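Local coordinates for protein R.Ecl18kI (PDB 2GB7) that recognises the double-stranded DNA sequence 5'-CCNGG-3' and cleaves it before the first cytosine as a type II restriction endonuclease, at residues S126-E129 and L130-M133; D160-M163 and P164-Q168; E194-R198 and T199-E203. The protein carries 1 engineered substitution. One frame throughout, in Å; residues are numbered along the deposited sequence.

All three contacts are local, yet their chemistry changes from the interior to the surface. Interaction 1, about two turns of helix 102-134, is wholly buried, its centre about 9 Å from that of the chain, and relies on backbone bonds and aliphatic packing. Interaction 2, also mostly buried, joins strand 161-163 to helix 166-171 through a cis-proline turn and apolar contacts. These two meet directly: Met132 CG of the helix lies 3.7 Å from Leu161 CD1 of the strand. Interaction 3 touches neither; its centre is about 21 Å from that of the chain, it is partly exposed, and it combines a helix end with salt bridges.

Interaction 1. Residues S126-E129 and L130-M133; sequences SILE and LLMM
Glu129 and Met133 run alongside each other in the same direction, one turn apart on helix 102-134, and theirs is the denser part of this contact. Glu129 has CG anti to its backbone nitrogen (chi1 -178°) and Met133, with CG beside its own nitrogen, runs on fully extended, a combination that carries the methyl CE up along the acid. CE rests 3.6 Å from Glu129 CG and 3.5 Å from Glu129 OE2. At the base, Met133 CG is 3.3 Å from Glu129 O, the carbonyl that also accepts from Met133 N at 3.0 Å. Val292, Tyr295 and Tyr296 of helix 290-302 pack on Met133. Round the helix the packing is looser: Leu128 and Leu131 slant across each other and meet through one pair of methyls, CD2 to CD2, at 4.1 Å. This side does not face solvent, because helices 49-77 and 248-259 pack on both leucines. Leu130 N bonds to Ser126 O at 3.0 Å in the regular helical pattern, while Ser126 OG turns back to Lys122 O, which lets a small polar residue sit beside helix 24-34. Leucine's branched bulk and methionine's flexible chain suit a helix so enclosed. The chemistry implies that backbone bonds hold the turns, and that the methionine methyl adds dispersion and perhaps a weak polar attraction beside the buried carboxylate.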
loop_
_atom_site.group_PDB
_atom_site.type_symbol
_atom_site.label_atom_id
_atom_site.label_comp_id
_atom_site.label_asym_id
_atom_site.label_seq_id
_atom_site.Cartn_x
_atom_site.Cartn_y
_atom_site.Cartn_z
ATOM N N SER F 126 0.111 -15.608 -9.983
ATOM C CA SER F 126 0.621 -16.807 -10.651
ATOM C C SER F 126 -0.348 -17.964 -10.460
ATOM O O SER F 126 -0.585 -18.759 -11.366
ATOM C CB SER F 126 1.983 -17.173 -10.092
ATOM O OG SER F 126 2.914 -16.158 -10.404
ATOM N N ILE F 127 -0.880 -18.072 -9.247
ATOM C CA ILE F 127 -1.874 -19.118 -8.965
ATOM C C ILE F 127 -3.103 -18.947 -9.882
ATOM O O ILE F 127 -3.643 -19.919 -10.453
ATOM C CB ILE F 127 -2.292 -19.070 -7.489
ATOM C CG1 ILE F 127 -1.117 -19.560 -6.608
ATOM C CG2 ILE F 127 -3.579 -19.928 -7.286
ATOM C CD1 ILE F 127 -1.343 -19.274 -5.133
ATOM N N LEU F 128 -3.561 -17.709 -10.066
ATOM C CA LEU F 128 -4.735 -17.459 -10.944
ATOM C C LEU F 128 -4.419 -17.669 -12.432
ATOM O O LEU F 128 -5.256 -18.122 -13.204
ATOM C CB LEU F 128 -5.262 -16.030 -10.706
ATOM C CG LEU F 128 -5.818 -15.783 -9.290
ATOM C CD1 LEU F 128 -6.156 -14.258 -9.130
ATOM C CD2 LEU F 128 -7.081 -16.681 -9.091
ATOM N N GLU F 129 -3.172 -17.365 -12.803
ATOM C CA GLU F 129 -2.704 -17.592 -14.157
ATOM C C GLU F 129 -2.760 -19.080 -14.476
ATOM O O GLU F 129 -3.348 -19.494 -15.494
ATOM C CB GLU F 129 -1.262 -17.123 -14.215
ATOM C CG GLU F 129 -0.622 -17.243 -15.529
ATOM C CD GLU F 129 0.772 -16.653 -15.525
ATOM O OE1 GLU F 129 1.137 -15.946 -14.545
ATOM O OE2 GLU F 129 1.484 -16.893 -16.520
ATOM N N LEU F 130 -2.183 -19.897 -13.600
ATOM C CA LEU F 130 -2.220 -21.345 -13.821
ATOM C C LEU F 130 -3.631 -21.922 -13.773
ATOM O O LEU F 130 -3.911 -22.873 -14.466
ATOM C CB LEU F 130 -1.289 -22.070 -12.838
ATOM C CG LEU F 130 0.188 -21.772 -13.102
ATOM C CD1 LEU F 130 1.046 -22.319 -11.974
ATOM C CD2 LEU F 130 0.656 -22.387 -14.415
ATOM N N LEU F 131 -4.511 -21.311 -12.983
ATOM C CA LEU F 131 -5.928 -21.687 -12.974
ATOM C C LEU F 131 -6.552 -21.522 -14.359
ATOM O O LEU F 131 -7.211 -22.408 -14.842
ATOM C CB LEU F 131 -6.687 -20.849 -11.934
ATOM C CG LEU F 131 -8.210 -20.968 -11.908
ATOM C CD1 LEU F 131 -8.602 -22.403 -11.613
ATOM C CD2 LEU F 131 -8.760 -20.043 -10.851
ATOM N N MET F 132 -6.373 -20.348 -14.968
ATOM C CA MET F 132 -6.921 -20.122 -16.316
ATOM C C MET F 132 -6.296 -21.071 -17.340
ATOM O O MET F 132 -7.012 -21.642 -18.167
ATOM C CB MET F 132 -6.681 -18.660 -16.711
ATOM C CG MET F 132 -7.301 -17.662 -15.755
ATOM S SD MET F 132 -9.059 -17.894 -15.468
ATOM C CE MET F 132 -9.688 -17.142 -16.954
ATOM N N MET F 133 -4.978 -21.312 -17.242
ATOM C CA MET F 133 -4.294 -22.272 -18.150
ATOM C C MET F 133 -4.819 -23.685 -17.969
ATOM O O MET F 133 -5.151 -24.379 -18.944
ATOM C CB MET F 133 -2.791 -22.240 -17.938
ATOM C CG MET F 133 -2.227 -20.884 -18.267
ATOM S SD MET F 133 -0.466 -20.785 -17.973
ATOM C CE MET F 133 -0.250 -19.108 -18.621
#

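Interaction 2. Residues D160-M163 and P164-Q168; sequences DLVM and PGVVQ
Met163 and Pro164 are joined by a cis peptide bond, which draws their CA atoms to 3.0 Å and turns the chain sharply as strand 161-163 ends. The methionine side chain folds over this bond. Its CB is 3.5 Å from Pro164 N, and CG, next along, is 3.9 Å from the same nitrogen. The bend at chi2 (-62°) brings SD back, 3.3 Å from Pro164 N and 3.9 Å from Pro164 CB, a sulfur laid against the ring; chi3 (-65°) then sets the methyl CE, 4.1 Å from Pro164 N. A pliable thioether can make such a fold, and proline suits the turn because it adopts the cis form more readily than other residues. On the far side Val162 is set crosswise to Val166, Val162 CG2 meeting Val166 CG1 at 4.1 Å; their compact branches pack strand against helix start. Gly165, nearly fully extended with phi 176°, takes the N-cap position; lacking a side chain, it fits the tight place beside Gln168 OE1. Asp140 OD2 accepts from Val166 N. This strand-to-helix turn leads out of the second strand of the mixed sheet, beside outermost strand 140-141, in a nuclease of the PD-(D/E)XK clan.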
loop_
_atom_site.group_PDB
_atom_site.type_symbol
_atom_site.label_atom_id
_atom_site.label_comp_id
_atom_site.label_asym_id
_atom_site.label_seq_id
_atom_site.Cartn_x
_atom_site.Cartn_y
_atom_site.Cartn_z
ATOM N N ASP F 160 -4.110 -8.233 -14.682
ATOM C CA ASP F 160 -3.182 -9.362 -14.701
ATOM C C ASP F 160 -3.397 -10.299 -15.876
ATOM O O ASP F 160 -2.427 -10.783 -16.459
ATOM C CB ASP F 160 -3.330 -10.142 -13.421
ATOM C CG ASP F 160 -2.848 -9.343 -12.235
ATOM O OD1 ASP F 160 -1.757 -8.692 -12.328
ATOM O OD2 ASP F 160 -3.575 -9.293 -11.231
ATOM N N LEU F 161 -4.665 -10.574 -16.181
ATOM C CA LEU F 161 -5.017 -11.520 -17.249
ATOM C C LEU F 161 -6.025 -10.921 -18.192
ATOM O O LEU F 161 -6.956 -10.253 -17.763
ATOM C CB LEU F 161 -5.633 -12.768 -16.650
ATOM C CG LEU F 161 -4.746 -13.496 -15.642
ATOM C CD1 LEU F 161 -5.509 -14.508 -14.846
ATOM C CD2 LEU F 161 -3.508 -14.102 -16.319
ATOM N N VAL F 162 -5.816 -11.169 -19.479
ATOM C CA VAL F 162 -6.680 -10.658 -20.522
ATOM C C VAL F 162 -7.141 -11.842 -21.379
ATOM O O VAL F 162 -6.320 -12.510 -22.006
ATOM C CB VAL F 162 -5.921 -9.701 -21.437
ATOM C CG1 VAL F 162 -6.843 -9.159 -22.539
ATOM C CG2 VAL F 162 -5.250 -8.537 -20.634
ATOM N N MET F 163 -8.438 -12.091 -21.401
ATOM C CA MET F 163 -9.013 -13.212 -22.155
ATOM C C MET F 163 -9.721 -12.594 -23.361
ATOM O O MET F 163 -10.632 -11.779 -23.184
ATOM C CB MET F 163 -10.028 -13.926 -21.253
ATOM C CG MET F 163 -10.504 -15.305 -21.669
ATOM S SD MET F 163 -11.386 -15.326 -23.257
ATOM C CE MET F 163 -12.834 -14.367 -22.862
ATOM N N PRO F 164 -9.391 -13.042 -24.588
ATOM C CA PRO F 164 -8.444 -14.102 -24.958
ATOM C C PRO F 164 -7.026 -13.646 -25.187
ATOM O O PRO F 164 -6.103 -14.477 -25.307
ATOM C CB PRO F 164 -9.051 -14.640 -26.257
ATOM C CG PRO F 164 -9.560 -13.345 -26.946
ATOM C CD PRO F 164 -10.123 -12.527 -25.766
ATOM N N GLY F 165 -6.808 -12.344 -25.288
ATOM C CA GLY F 165 -5.463 -11.895 -25.529
ATOM C C GLY F 165 -5.473 -10.407 -25.707
ATOM O O GLY F 165 -6.532 -9.821 -25.974
ATOM N N VAL F 166 -4.293 -9.802 -25.568
ATOM C CA VAL F 166 -4.158 -8.347 -25.776
ATOM C C VAL F 166 -4.453 -7.886 -27.215
ATOM O O VAL F 166 -5.031 -6.829 -27.402
ATOM C CB VAL F 166 -2.788 -7.791 -25.291
ATOM C CG1 VAL F 166 -2.668 -7.990 -23.788
ATOM C CG2 VAL F 166 -1.620 -8.466 -26.006
ATOM N N VAL F 167 -4.070 -8.673 -28.221
ATOM C CA VAL F 167 -4.309 -8.263 -29.619
ATOM C C VAL F 167 -5.803 -8.153 -29.893
ATOM O O VAL F 167 -6.283 -7.150 -30.448
ATOM C CB VAL F 167 -3.613 -9.208 -30.612
ATOM C CG1 VAL F 167 -4.025 -8.924 -32.078
ATOM C CG2 VAL F 167 -2.121 -9.081 -30.482
ATOM N N GLN F 168 -6.531 -9.191 -29.488
ATOM C CA GLN F 168 -7.973 -9.202 -29.662
ATOM C C GLN F 168 -8.606 -8.103 -28.849
ATOM O O GLN F 168 -9.500 -7.432 -29.343
ATOM C CB GLN F 168 -8.565 -10.521 -29.209
ATOM C CG GLN F 168 -8.144 -11.697 -30.088
ATOM C CD GLN F 168 -6.924 -12.425 -29.508
ATOM O OE1 GLN F 168 -6.037 -11.822 -28.884
ATOM N NE2 GLN F 168 -6.885 -13.738 -29.714
#

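Interaction 3. Residues E194-R198 and T199-E203; sequences EEVNR and TGIRE
This is a helix C-terminus closed by glycine, where helix 191-199 gives way to the loop that leads into strand 204-207. It resembles a Schellman motif: Gly200 has positive phi (76°), a conformation glycine enters easily, and Ile201 N reaches back to Val196 O in a weak bond of 3.1 Å. The same oxygen takes weak bonds from Gly200 N and Thr199 N. Gly200 N, however, is 3.7 Å from Asn197 O, long for the companion bond of the full motif. The apolar half is well formed, since Val196 and Ile201 stand nearly perpendicular with their CG2 methyls 4.0 Å apart. Thr199 helps to close the last turn. Its OG1 lies between its backbone nitrogen and carbonyl carbon (chi1 54°), from where the hydroxyl donates to Glu195 O at 2.8 Å; Thr199 N bonds to that oxygen too, from the opposite face of the carbonyl plane. Through CG2 threonine is also an apolar cover, the methyl standing 3.7 Å above the guanidinium plane of Arg198, offset toward its rim. Arg198 grips Glu195 side-on, NH2 to OE1 at 2.8 Å and NE to OE2; each oxygen is met on its syn side, though NE comes in 31° out of the carboxylate plane. Glu194 OE2 completes the network by a long contact to Arg198 NE. The paired bonds fix the arginine's rotation, and its side chain also packs on Ile220 of the second subunit. One water bridges helix and loop, giving a bond to Ile201 O at 2.8 Å and a weak one to Val196 O at 3.3 Å.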
loop_
_atom_site.group_PDB
_atom_site.type_symbol
_atom_site.label_atom_id
_atom_site.label_comp_id
_atom_site.label_asym_id
_atom_site.label_seq_id
_atom_site.Cartn_x
_atom_site.Cartn_y
_atom_site.Cartn_z
ATOM N N GLU F 194 -10.006 3.659 -10.782
ATOM C CA GLU F 194 -9.177 4.624 -11.489
ATOM C C GLU F 194 -8.713 4.062 -12.821
ATOM O O GLU F 194 -8.809 4.742 -13.855
ATOM C CB GLU F 194 -7.986 5.061 -10.605
ATOM C CG GLU F 194 -7.140 6.130 -11.321
ATOM C CD GLU F 194 -6.151 5.598 -12.327
ATOM O OE1 GLU F 194 -5.661 4.450 -12.177
ATOM O OE2 GLU F 194 -5.819 6.374 -13.273
ATOM N N GLU F 195 -8.277 2.810 -12.831
ATOM C CA GLU F 195 -7.796 2.205 -14.059
ATOM C C GLU F 195 -8.935 1.880 -15.024
ATOM O O GLU F 195 -8.794 2.105 -16.222
ATOM C CB GLU F 195 -6.914 0.993 -13.773
ATOM C CG GLU F 195 -5.565 1.452 -13.206
ATOM C CD GLU F 195 -4.776 2.233 -14.263
ATOM O OE1 GLU F 195 -4.346 1.606 -15.252
ATOM O OE2 GLU F 195 -4.604 3.463 -14.134
ATOM N N VAL F 196 -10.070 1.449 -14.485
ATOM C CA VAL F 196 -11.253 1.187 -15.329
ATOM C C VAL F 196 -11.675 2.451 -16.036
ATOM O O VAL F 196 -11.863 2.478 -17.270
ATOM C CB VAL F 196 -12.375 0.615 -14.479
ATOM C CG1 VAL F 196 -13.719 0.599 -15.239
ATOM C CG2 VAL F 196 -12.037 -0.805 -14.134
ATOM N N ASN F 197 -11.779 3.530 -15.276
ATOM C CA ASN F 197 -12.252 4.770 -15.874
ATOM C C ASN F 197 -11.251 5.414 -16.824
ATOM O O ASN F 197 -11.650 6.035 -17.827
ATOM C CB ASN F 197 -12.722 5.702 -14.783
ATOM C CG ASN F 197 -13.997 5.202 -14.122
ATOM O OD1 ASN F 197 -14.187 5.364 -12.916
ATOM N ND2 ASN F 197 -14.863 4.576 -14.900
ATOM N N ARG F 198 -9.969 5.249 -16.550
ATOM C CA ARG F 198 -8.932 5.825 -17.389
ATOM C C ARG F 198 -8.901 5.222 -18.779
ATOM O O ARG F 198 -8.621 5.923 -19.748
ATOM C CB ARG F 198 -7.558 5.647 -16.721
ATOM C CG ARG F 198 -6.405 6.382 -17.419
ATOM C CD ARG F 198 -5.138 6.244 -16.581
ATOM N NE ARG F 198 -4.633 4.871 -16.598
ATOM C CZ ARG F 198 -4.019 4.318 -17.636
ATOM N NH1 ARG F 198 -3.779 5.038 -18.743
ATOM N NH2 ARG F 198 -3.622 3.057 -17.565
ATOM N N THR F 199 -9.216 3.931 -18.886
ATOM C CA THR F 199 -9.029 3.220 -20.141
ATOM C C THR F 199 -10.349 2.776 -20.754
ATOM O O THR F 199 -10.346 2.153 -21.825
ATOM C CB THR F 199 -8.148 1.972 -19.946
ATOM O OG1 THR F 199 -8.701 1.170 -18.907
ATOM C CG2 THR F 199 -6.719 2.392 -19.549
ATOM N N GLY F 200 -11.458 3.072 -20.082
ATOM C CA GLY F 200 -12.790 2.739 -20.672
ATOM C C GLY F 200 -13.119 1.264 -20.568
ATOM O O GLY F 200 -13.951 0.741 -21.316
ATOM N N ILE F 201 -12.491 0.591 -19.621
ATOM C CA ILE F 201 -12.789 -0.815 -19.387
ATOM C C ILE F 201 -14.287 -0.986 -19.128
ATOM O O ILE F 201 -14.905 -0.204 -18.413
ATOM C CB ILE F 201 -11.903 -1.346 -18.245
ATOM C CG1 ILE F 201 -10.522 -1.577 -18.822
ATOM C CG2 ILE F 201 -12.481 -2.629 -17.672
ATOM C CD1 ILE F 201 -9.460 -1.697 -17.743
ATOM N N ARG F 202 -14.898 -1.974 -19.794
ATOM C CA ARG F 202 -16.324 -2.211 -19.641
ATOM C C ARG F 202 -16.642 -2.750 -18.231
ATOM O O ARG F 202 -17.527 -2.267 -17.549
ATOM C CB ARG F 202 -16.787 -3.236 -20.677
ATOM C CG ARG F 202 -18.291 -3.490 -20.627
ATOM C CD ARG F 202 -18.716 -4.596 -21.613
ATOM N NE ARG F 202 -18.045 -5.861 -21.282
ATOM C CZ ARG F 202 -16.986 -6.363 -21.923
ATOM N NH1 ARG F 202 -16.466 -5.742 -22.979
ATOM N NH2 ARG F 202 -16.449 -7.506 -21.501
ATOM N N GLU F 203 -15.859 -3.730 -17.807
ATOM C CA GLU F 203 -16.020 -4.334 -16.501
ATOM C C GLU F 203 -14.717 -5.023 -16.165
ATOM O O GLU F 203 -13.988 -5.478 -17.051
ATOM C CB GLU F 203 -17.152 -5.351 -16.501
ATOM C CG GLU F 203 -16.964 -6.463 -17.509
ATOM C CD GLU F 203 -18.249 -7.230 -17.763
ATOM O OE1 GLU F 203 -18.798 -7.787 -16.764
ATOM O OE2 GLU F 203 -18.692 -7.290 -18.954
HETATM O O HOH W 1 -15.039 2.548 -18.280
#